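Local coordinates for catabolite control protein A (PDB 2O20), which probably acts as a global LacI-family transcription regulator, repressing or activating genes in carbon catabolite control by binding DNA, at residues I183-G188 against T196-G201; G201-L206 against I211-N216. The protein carries 1 engineered substitution. One frame throughout, in Å; residues are numbered along the deposited sequence. Where two conformers were deposited one is given.

Contact 1 of 2, residues I183-G188 against T196-G201. With SO4 (sulfate ion), chain L.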
loop_
_atom_site.group_PDB
_atom_site.type_symbol
_atom_site.label_atom_id
_atom_site.label_comp_id
_atom_site.label_asym_id
_atom_site.label_seq_id
_atom_site.Cartn_x
_atom_site.Cartn_y
_atom_site.Cartn_z
ATOM N N ILE D 183 -7.034 -26.256 -13.156
ATOM C CA ILE D 183 -7.191 -24.908 -12.590
ATOM C C ILE D 183 -6.911 -24.999 -11.083
ATOM O O ILE D 183 -7.609 -25.692 -10.346
ATOM C CB ILE D 183 -8.626 -24.342 -12.829
ATOM C CG1 ILE D 183 -8.982 -24.347 -14.331
ATOM C CG2 ILE D 183 -8.758 -22.983 -12.231
ATOM C CD1 ILE D 183 -10.479 -24.316 -14.641
ATOM N N ALA D 184 -5.898 -24.281 -10.639
ATOM C CA ALA D 184 -5.594 -24.165 -9.215
ATOM C C ALA D 184 -6.454 -23.084 -8.543
ATOM O O ALA D 184 -6.826 -22.100 -9.164
ATOM C CB ALA D 184 -4.188 -23.857 -9.026
ATOM N N TYR D 185 -6.765 -23.311 -7.274
ATOM C CA TYR D 185 -7.301 -22.281 -6.387
ATOM C C TYR D 185 -6.311 -22.053 -5.229
ATOM O O TYR D 185 -5.945 -22.977 -4.476
ATOM C CB TYR D 185 -8.693 -22.643 -5.821
ATOM C CG TYR D 185 -9.484 -21.381 -5.540
ATOM C CD1 TYR D 185 -10.523 -20.994 -6.376
ATOM C CD2 TYR D 185 -9.126 -20.521 -4.498
ATOM C CE1 TYR D 185 -11.198 -19.816 -6.163
ATOM C CE2 TYR D 185 -9.817 -19.328 -4.272
ATOM C CZ TYR D 185 -10.841 -18.987 -5.126
ATOM O OH TYR D 185 -11.552 -17.826 -4.949
ATOM N N ILE D 186 -5.860 -20.812 -5.095
ATOM C CA ILE D 186 -4.909 -20.442 -4.038
ATOM C C ILE D 186 -5.673 -19.556 -3.005
ATOM O O ILE D 186 -6.245 -18.520 -3.364
ATOM C CB ILE D 186 -3.649 -19.715 -4.605
ATOM C CG1 ILE D 186 -2.870 -20.632 -5.561
ATOM C CG2 ILE D 186 -2.733 -19.300 -3.480
ATOM C CD1 ILE D 186 -1.981 -19.921 -6.518
ATOM N N MET D 187 -5.683 -19.978 -1.747
ATOM C CA MET D 187 -6.455 -19.302 -0.702
ATOM C C MET D 187 -5.698 -19.226 0.612
ATOM O O MET D 187 -4.583 -19.757 0.724
ATOM C CB MET D 187 -7.782 -20.052 -0.459
ATOM C CG MET D 187 -7.609 -21.533 -0.037
ATOM S SD MET D 187 -9.200 -22.252 0.467
ATOM C CE MET D 187 -10.182 -21.892 -0.958
ATOM N N GLY D 188 -6.346 -18.595 1.604
ATOM C CA GLY D 188 -5.954 -18.660 3.012
ATOM C C GLY D 188 -6.353 -19.967 3.688
ATOM O O GLY D 188 -6.198 -21.037 3.115
ATOM N N THR D 196 -14.450 -21.548 2.582
ATOM C CA THR D 196 -15.399 -22.635 2.284
ATOM C C THR D 196 -16.414 -22.186 1.228
ATOM O O THR D 196 -16.798 -22.974 0.392
ATOM C CB THR D 196 -16.094 -23.129 3.557
ATOM O OG1 THR D 196 -16.679 -22.018 4.222
ATOM C CG2 THR D 196 -15.115 -23.751 4.496
ATOM N N GLU D 197 -16.781 -20.900 1.212
ATOM C CA GLU D 197 -17.668 -20.347 0.166
ATOM C C GLU D 197 -16.962 -20.274 -1.202
ATOM O O GLU D 197 -17.556 -20.617 -2.219
ATOM C CB GLU D 197 -18.209 -18.965 0.570
ATOM C CG GLU D 197 -19.005 -18.946 1.890
ATOM C CD GLU D 197 -20.483 -19.275 1.745
ATOM O OE1 GLU D 197 -20.957 -19.541 0.616
ATOM O OE2 GLU D 197 -21.181 -19.265 2.785
ATOM N N ARG D 198 -15.693 -19.829 -1.219
ATOM C CA ARG D 198 -14.882 -19.852 -2.433
ATOM C C ARG D 198 -14.764 -21.281 -2.973
ATOM O O ARG D 198 -14.921 -21.518 -4.175
ATOM C CB ARG D 198 -13.477 -19.271 -2.165
ATOM C CG ARG D 198 -13.495 -17.767 -1.938
ATOM C CD ARG D 198 -12.092 -17.299 -1.591
ATOM N NE ARG D 198 -11.988 -15.847 -1.539
ATOM C CZ ARG D 198 -11.844 -15.123 -0.432
ATOM N NH1 ARG D 198 -11.838 -15.673 0.767
ATOM N NH2 ARG D 198 -11.719 -13.814 -0.522
ATOM N N MET D 199 -14.493 -22.228 -2.084
ATOM C CA MET D 199 -14.433 -23.659 -2.467
ATOM C C MET D 199 -15.716 -24.185 -3.118
ATOM O O MET D 199 -15.645 -24.897 -4.123
ATOM C CB MET D 199 -14.100 -24.542 -1.268
ATOM C CG MET D 199 -13.909 -25.980 -1.646
ATOM S SD MET D 199 -12.357 -26.280 -2.519
ATOM C CE MET D 199 -11.390 -26.935 -1.151
ATOM N N VAL D 200 -16.880 -23.819 -2.574
ATOM C CA VAL D 200 -18.135 -24.285 -3.134
ATOM C C VAL D 200 -18.281 -23.723 -4.542
ATOM O O VAL D 200 -18.622 -24.448 -5.449
ATOM C CB VAL D 200 -19.336 -23.934 -2.238
ATOM C CG1 VAL D 200 -20.681 -24.324 -2.900
ATOM C CG2 VAL D 200 -19.200 -24.623 -0.872
ATOM N N GLY D 201 -17.982 -22.443 -4.728
ATOM C CA GLY D 201 -18.152 -21.812 -6.038
ATOM C C GLY D 201 -17.211 -22.403 -7.090
ATOM O O GLY D 201 -17.616 -22.691 -8.220
HETATM S S SO4 L . -8.938 -14.917 4.137
HETATM O O1 SO4 L . -9.657 -15.498 5.278
HETATM O O2 SO4 L . -8.072 -15.944 3.553
HETATM O O3 SO4 L . -9.905 -14.444 3.145
HETATM O O4 SO4 L . -8.119 -13.802 4.616
#

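Contact 2 of 2, residues G201-L206 against I211-N216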
loop_
_atom_site.group_PDB
_atom_site.type_symbol
_atom_site.label_atom_id
_atom_site.label_comp_id
_atom_site.label_asym_id
_atom_site.label_seq_id
_atom_site.Cartn_x
_atom_site.Cartn_y
_atom_site.Cartn_z
ATOM N N GLY D 201 -17.982 -22.443 -4.728
ATOM C CA GLY D 201 -18.152 -21.812 -6.038
ATOM C C GLY D 201 -17.211 -22.403 -7.090
ATOM O O GLY D 201 -17.616 -22.691 -8.220
ATOM N N TYR D 202 -15.955 -22.603 -6.697
ATOM C CA TYR D 202 -14.942 -23.271 -7.534
ATOM C C TYR D 202 -15.369 -24.679 -8.000
ATOM O O TYR D 202 -15.281 -25.011 -9.187
ATOM C CB TYR D 202 -13.626 -23.317 -6.727
ATOM C CG TYR D 202 -12.465 -24.157 -7.249
ATOM C CD1 TYR D 202 -11.753 -23.796 -8.399
ATOM C CD2 TYR D 202 -12.043 -25.275 -6.544
ATOM C CE1 TYR D 202 -10.654 -24.555 -8.847
ATOM C CE2 TYR D 202 -10.925 -26.020 -6.955
ATOM C CZ TYR D 202 -10.257 -25.666 -8.114
ATOM O OH TYR D 202 -9.199 -26.437 -8.507
ATOM N N GLN D 203 -15.809 -25.483 -7.049
ATOM C CA GLN D 203 -16.275 -26.837 -7.315
ATOM C C GLN D 203 -17.520 -26.918 -8.193
ATOM O O GLN D 203 -17.620 -27.816 -9.044
ATOM C CB GLN D 203 -16.532 -27.567 -5.997
ATOM C CG GLN D 203 -15.247 -27.974 -5.260
ATOM C CD GLN D 203 -15.530 -28.340 -3.813
ATOM O OE1 GLN D 203 -16.606 -28.024 -3.277
ATOM N NE2 GLN D 203 -14.586 -28.998 -3.176
ATOM N N GLU D 204 -18.453 -25.999 -7.968
ATOM C CA GLU D 204 -19.644 -25.829 -8.797
ATOM C C GLU D 204 -19.278 -25.585 -10.270
ATOM O O GLU D 204 -19.837 -26.210 -11.164
ATOM C CB GLU D 204 -20.421 -24.644 -8.241
ATOM C CG GLU D 204 -21.766 -24.332 -8.871
ATOM C CD GLU D 204 -22.485 -23.220 -8.121
ATOM O OE1 GLU D 204 -22.951 -23.480 -6.977
ATOM O OE2 GLU D 204 -22.582 -22.087 -8.660
ATOM N N ALA D 205 -18.320 -24.688 -10.519
ATOM C CA ALA D 205 -17.851 -24.432 -11.886
ATOM C C ALA D 205 -17.228 -25.685 -12.533
ATOM O O ALA D 205 -17.551 -26.015 -13.679
ATOM C CB ALA D 205 -16.883 -23.249 -11.913
ATOM N N LEU D 206 -16.359 -26.390 -11.808
ATOM C CA LEU D 206 -15.705 -27.607 -12.339
ATOM C C LEU D 206 -16.743 -28.688 -12.712
ATOM O O LEU D 206 -16.688 -29.261 -13.790
ATOM C CB LEU D 206 -14.710 -28.197 -11.333
ATOM C CG LEU D 206 -13.503 -27.308 -10.951
ATOM C CD1 LEU D 206 -12.535 -28.064 -10.059
ATOM C CD2 LEU D 206 -12.761 -26.787 -12.182
ATOM N N ILE D 211 -15.324 -31.484 -15.080
ATOM C CA ILE D 211 -13.941 -31.575 -14.612
ATOM C C ILE D 211 -13.925 -32.141 -13.201
ATOM O O ILE D 211 -14.596 -31.626 -12.341
ATOM C CB ILE D 211 -13.255 -30.196 -14.593
ATOM C CG1 ILE D 211 -13.195 -29.623 -16.009
ATOM C CG2 ILE D 211 -11.846 -30.313 -13.939
ATOM C CD1 ILE D 211 -13.047 -28.165 -16.056
ATOM N N GLU D 212 -13.153 -33.187 -12.964
ATOM C CA GLU D 212 -13.020 -33.755 -11.614
ATOM C C GLU D 212 -12.258 -32.825 -10.687
ATOM O O GLU D 212 -11.248 -32.234 -11.087
ATOM C CB GLU D 212 -12.343 -35.133 -11.649
ATOM C CG GLU D 212 -13.033 -36.133 -12.569
ATOM C CD GLU D 212 -12.662 -37.578 -12.281
ATOM O OE1 GLU D 212 -13.581 -38.429 -12.283
ATOM O OE2 GLU D 212 -11.465 -37.869 -12.060
ATOM N N PHE D 213 -12.764 -32.705 -9.460
ATOM C CA PHE D 213 -12.122 -31.961 -8.402
ATOM C C PHE D 213 -10.916 -32.726 -7.895
ATOM O O PHE D 213 -10.956 -33.927 -7.714
ATOM C CB PHE D 213 -13.106 -31.703 -7.245
ATOM C CG PHE D 213 -12.463 -31.176 -5.995
ATOM C CD1 PHE D 213 -11.924 -29.895 -5.954
ATOM C CD2 PHE D 213 -12.404 -31.953 -4.855
ATOM C CE1 PHE D 213 -11.326 -29.414 -4.813
ATOM C CE2 PHE D 213 -11.806 -31.481 -3.713
ATOM C CZ PHE D 213 -11.272 -30.195 -3.683
ATOM N N ASP D 214 -9.838 -32.003 -7.644
ATOM C CA ASP D 214 -8.600 -32.596 -7.179
ATOM C C ASP D 214 -8.096 -31.700 -6.058
ATOM O O ASP D 214 -7.733 -30.545 -6.319
ATOM C CB ASP D 214 -7.597 -32.629 -8.332
ATOM C CG ASP D 214 -6.265 -33.238 -7.939
ATOM O OD1 ASP D 214 -6.058 -33.646 -6.756
ATOM O OD2 ASP D 214 -5.409 -33.317 -8.839
ATOM N N GLU D 215 -8.109 -32.205 -4.824
ATOM C CA GLU D 215 -7.670 -31.409 -3.686
ATOM C C GLU D 215 -6.204 -30.964 -3.846
ATOM O O GLU D 215 -5.774 -29.984 -3.227
ATOM C CB GLU D 215 -7.885 -32.155 -2.361
ATOM C CG GLU D 215 -7.054 -33.408 -2.195
ATOM C CD GLU D 215 -7.063 -33.936 -0.767
ATOM O OE1 GLU D 215 -6.876 -35.161 -0.590
ATOM O OE2 GLU D 215 -7.251 -33.129 0.177
ATOM N N ASN D 216 -5.440 -31.654 -4.691
ATOM C CA ASN D 216 -4.030 -31.294 -4.887
ATOM C C ASN D 216 -3.784 -30.042 -5.736
ATOM O O ASN D 216 -2.637 -29.570 -5.834
ATOM C CB ASN D 216 -3.249 -32.490 -5.403
ATOM C CG ASN D 216 -3.135 -33.593 -4.358
ATOM O OD1 ASN D 216 -3.010 -34.772 -4.691
ATOM N ND2 ASN D 216 -3.200 -33.213 -3.084
HETATM O O HOH W 1 -9.115 -29.218 -8.281
#

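Contact 1 of 2, residues I183-G188 against T196-G201
Arg198 reaches from helix 193-208 to Tyr185 and Met187, which point from strand 183-186 and the turn after it. Its CB, CG and CD line the hydroxyl end of the Tyr185 ring. The shortest approach is from Arg198 CD to Tyr185 OH, 3.4 Å. Arg198 CB lies 4.0 Å from Tyr185 CZ and meets the ring obliquely. The two side chains cross at about a right angle, and the ring and guanidinium planes stand 51° apart. Tyr185 OH sits at the guanidinium edge, but no hydrogen bond joins the two residues. Arg198 CG lies anti to the carbonyl carbon (chi1 -71°), and the chain then runs extended to NE, which carries the guanidinium past the ring to the sulfate. Arg198 NH1 gives a weak hydrogen bond of 3.3 Å to sulfate O3; the ion probably comes from the crystallisation liquor. The same NH1 is bonded to Asn195 OD1, and Asn195 ND2 also holds the sulfate. A leucine in place of Arg198 could keep some packing on Tyr185 but would probably leave Asn195 OD1 and the sulfate without their charged partner. Met187 brings its methyl to the helix, with CE 4.4 Å from Arg198 CB. Next along the helix, Met199 offers its backbone: Met187 CE comes within 4.5 Å of Met199 N. The side chain of Met199 also contacts Leu190. The contact is buried and belongs to the beta-alpha-beta unit of strand 183-186, helix 193-208 and strand 218-219, in the periplasmic-binding-protein-like part of this LacI-family regulator. Strand 183-186 runs between strands 218-219 and 242-245 in a parallel sheet. Helix 193-208 packs on it beside helix 164-177, where Tyr185 touches Ala168 and Arg198 touches Tyr164.

Contact 2 of 2, residues G201-L206 against I211-N216
Leu206 and Ile211 are joined by the one direct hydrogen bond of this contact. Ile211 N gives it to Leu206 O at 2.9 Å, with an N-H...O angle of 167°. It ties the chain after the helix back to the helix's last turns. Apolar packing follows beside it. Leu206 CD2 meets Ile211 CG2 at 4.0 Å and lies almost as near Ile211 CD1. The other Leu206 methyl, CD1, rests over the rim of one Tyr202 face and comes 4.3 Å from Phe213 CA. The aromatic pair is edge to edge: Tyr202 CE2 and Phe213 CE1 are 4.0 Å apart, and the side chains cross at about a right angle. The Gln203 amide stands almost upright on the Phe213 ring, its plane 87° from the ring plane. Gln203 NE2 sits over the centre of the Phe213 ring, 3.5 Å above its plane. The chain is extended beyond CG (chi2 164°), which takes the amide there. Backbone N of Glu215 lies over the rim of the opposite face. Water supplies a polar bridge: one molecule donates to Tyr202 OH at 2.8 Å and accepts from Asp214 N. Tyr202 OH also probably hydrogen-bonds to the carbonyl of Ile183. Asp214 OD1 accepts from Asn216 N in an Asx turn, which shapes the loop leading to strand 218-219. The mixture suits a helix-to-strand connection at the protein surface: the N-H groups of Ile211 and Asp214 are met by a carbonyl and a water, while apolar groups and an amide over a ring make the rest of the contact.

Contact 1 closes before contact 2 opens, so the two come in series along the chain, and their centres lie 9 Å apart. Both use helix 193-208 and share Gly201. Together they follow one beta-alpha-beta crossover, from strand 183-186 through the helix to the loop before strand 218-219, its neighbour in the parallel sheet. Direct contacts also link them. The Tyr185 and Tyr202 rings meet edge to face, and Met199 SD packs 4.0 Å from Phe213 CE1. The helix thus packs on strand 183-186 in contact 1 and meets its own outgoing loop in contact 2, within the sugar-binding-type family region.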